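B-agarase (Agarivorans gilvus, PDB 5Z6P) is a glycoside hydrolase family 50 beta-agarase, which probably cleaves beta-galactosidic linkages in agarose. Local coordinates at residues Glu647-Glu652 with Glu697-Thr702. Numbering follows the deposited sequence.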
loop_
_atom_site.group_PDB
_atom_site.type_symbol
_atom_site.label_atom_id
_atom_site.label_comp_id
_atom_site.label_asym_id
_atom_site.label_seq_id
_atom_site.Cartn_x
_atom_site.Cartn_y
_atom_site.Cartn_z
ATOM N N GLU A 647 2.384 -3.858 -10.698
ATOM C CA GLU A 647 3.593 -4.519 -11.157
ATOM C C GLU A 647 4.629 -3.526 -11.681
ATOM O O GLU A 647 5.802 -3.866 -11.807
ATOM C CB GLU A 647 3.250 -5.565 -12.211
ATOM C CG GLU A 647 2.391 -6.713 -11.676
ATOM C CD GLU A 647 2.266 -7.875 -12.639
ATOM O OE1 GLU A 647 3.056 -7.953 -13.592
ATOM O OE2 GLU A 647 1.379 -8.725 -12.430
ATOM N N GLY A 648 4.191 -2.298 -11.965
ATOM C CA GLY A 648 5.073 -1.212 -12.364
ATOM C C GLY A 648 4.262 -0.043 -12.919
ATOM O O GLY A 648 3.028 -0.060 -12.863
ATOM N N LEU A 649 4.953 0.963 -13.454
ATOM C CA LEU A 649 4.312 2.161 -13.996
ATOM C C LEU A 649 3.723 1.880 -15.373
ATOM O O LEU A 649 4.261 2.301 -16.402
ATOM C CB LEU A 649 5.306 3.333 -14.067
ATOM C CG LEU A 649 6.036 3.655 -12.762
ATOM C CD1 LEU A 649 6.958 4.869 -12.915
ATOM C CD2 LEU A 649 5.032 3.879 -11.637
ATOM N N HIS A 650 2.613 1.159 -15.367
ATOM C CA HIS A 650 1.889 0.853 -16.580
ATOM C C HIS A 650 1.600 2.136 -17.368
ATOM O O HIS A 650 1.144 3.117 -16.793
ATOM C CB HIS A 650 0.611 0.124 -16.230
ATOM C CG HIS A 650 -0.053 -0.526 -17.398
ATOM N ND1 HIS A 650 -0.700 0.193 -18.377
ATOM C CD2 HIS A 650 -0.178 -1.825 -17.738
ATOM C CE1 HIS A 650 -1.194 -0.636 -19.274
ATOM N NE2 HIS A 650 -0.882 -1.868 -18.916
ATOM N N PRO A 651 1.935 2.144 -18.671
ATOM C CA PRO A 651 1.798 3.347 -19.503
ATOM C C PRO A 651 0.409 3.998 -19.475
ATOM O O PRO A 651 0.327 5.211 -19.493
ATOM C CB PRO A 651 2.119 2.843 -20.922
ATOM C CG PRO A 651 2.673 1.436 -20.767
ATOM C CD PRO A 651 2.800 1.136 -19.309
ATOM N N GLU A 652 -0.648 3.209 -19.420
ATOM C CA GLU A 652 -1.996 3.743 -19.537
ATOM C C GLU A 652 -2.400 4.709 -18.383
ATOM O O GLU A 652 -2.820 5.821 -18.662
ATOM C CB GLU A 652 -2.981 2.583 -19.665
ATOM C CG GLU A 652 -4.355 2.946 -20.163
ATOM C CD GLU A 652 -5.304 1.764 -20.125
ATOM O OE1 GLU A 652 -4.895 0.656 -20.521
ATOM O OE2 GLU A 652 -6.452 1.938 -19.660
ATOM N N GLU A 697 12.605 -6.180 -9.722
ATOM C CA GLU A 697 13.428 -5.659 -10.795
ATOM C C GLU A 697 12.567 -5.113 -11.919
ATOM O O GLU A 697 12.834 -4.032 -12.420
ATOM C CB GLU A 697 14.381 -6.738 -11.334
ATOM C CG GLU A 697 15.268 -6.235 -12.432
ATOM C CD GLU A 697 16.476 -7.119 -12.668
ATOM O OE1 GLU A 697 16.402 -8.325 -12.369
ATOM O OE2 GLU A 697 17.498 -6.587 -13.143
ATOM N N ARG A 698 11.535 -5.854 -12.307
ATOM C CA ARG A 698 10.647 -5.420 -13.373
ATOM C C ARG A 698 9.979 -4.080 -13.033
ATOM O O ARG A 698 9.886 -3.191 -13.878
ATOM C CB ARG A 698 9.583 -6.475 -13.657
ATOM C CG ARG A 698 10.065 -7.659 -14.502
ATOM C CD ARG A 698 8.887 -8.580 -14.846
ATOM N NE ARG A 698 9.202 -9.960 -14.516
ATOM C CZ ARG A 698 8.374 -10.800 -13.918
ATOM N NH1 ARG A 698 7.148 -10.422 -13.587
ATOM N NH2 ARG A 698 8.776 -12.023 -13.657
ATOM N N TYR A 699 9.522 -3.945 -11.795
ATOM C CA TYR A 699 8.964 -2.680 -11.333
ATOM C C TYR A 699 9.987 -1.586 -11.513
ATOM O O TYR A 699 9.703 -0.583 -12.140
ATOM C CB TYR A 699 8.525 -2.752 -9.864
ATOM C CG TYR A 699 7.705 -1.541 -9.380
ATOM C CD1 TYR A 699 8.300 -0.310 -9.122
ATOM C CD2 TYR A 699 6.339 -1.656 -9.158
ATOM C CE1 TYR A 699 7.531 0.792 -8.653
ATOM C CE2 TYR A 699 5.570 -0.563 -8.710
ATOM C CZ TYR A 699 6.164 0.642 -8.459
ATOM O OH TYR A 699 5.375 1.683 -8.009
ATOM N N MET A 700 11.186 -1.781 -10.993
ATOM C CA MET A 700 12.159 -0.703 -10.991
ATOM C C MET A 700 12.592 -0.231 -12.376
ATOM O O MET A 700 12.829 0.960 -12.561
ATOM C CB MET A 700 13.376 -1.097 -10.189
ATOM C CG MET A 700 13.111 -1.075 -8.702
ATOM S SD MET A 700 12.530 0.535 -8.169
ATOM C CE MET A 700 13.967 1.517 -8.586
ATOM N N GLN A 701 12.688 -1.151 -13.336
ATOM C CA GLN A 701 13.120 -0.813 -14.692
ATOM C C GLN A 701 12.188 0.236 -15.255
ATOM O O GLN A 701 12.577 1.204 -15.903
ATOM C CB GLN A 701 13.101 -2.054 -15.592
ATOM C CG GLN A 701 14.087 -3.129 -15.227
ATOM C CD GLN A 701 13.935 -4.385 -16.076
ATOM O OE1 GLN A 701 12.861 -4.674 -16.595
ATOM N NE2 GLN A 701 15.014 -5.146 -16.200
ATOM N N THR A 702 10.927 -0.016 -14.971
ATOM C CA THR A 702 9.810 0.781 -15.366
ATOM C C THR A 702 9.873 2.231 -14.816
ATOM O O THR A 702 9.478 3.199 -15.489
ATOM C CB THR A 702 8.563 -0.004 -14.929
ATOM O OG1 THR A 702 7.838 -0.507 -16.060
ATOM C CG2 THR A 702 7.764 0.714 -13.990
HETATM O O HOH W 1 5.982 -8.083 -13.311
HETATM O O HOH W 2 5.616 0.319 -18.052
#
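A chi1 of -170° swings the Y699 ring away from its own backbone N and along the backbone of G648, CD2 lying 3.5 Å from G648 CA and the ring meeting it obliquely. Chi1 of -53° in L649 puts CG opposite its carbonyl carbon, 3.6 Å from CG2 of T702, which is on the same helix 689-704 as Y699; the modelled place of that methyl is doubtful, so the apolar touch is only approximate. Between them the backbones come close: G648 and Y699 CA atoms are 4.3 Å apart, and E647 O receives a bent, probably weak CA-H...O contact from Y699 CA at 3.4 Å (124° at H). The far end of Y699 is fixed by its hydroxyl, bonded to Y644 O, while F669 stacks on its ring and I666 of strand 664-668 touches both Y699 and L649. L649 centres an inverse gamma turn, closed by H650 N bonding to G648 O. Two waters span the contact. One donates to L649 O (2.9 Å) and hydrogen-bonds T702 OG1. The other donates to E647 OE1 and accepts from R698 NH1 (2.6 Å) in the guanidinium plane, bridging opposite charges too far apart for a direct salt bridge (E647 OE1 to R698 NH1, 4.8 Å). E647 OE1 also takes bonds from S195 OG and L196 N, tying in the N-terminal beta domain; sharing these partners probably favours the ionised carboxylate.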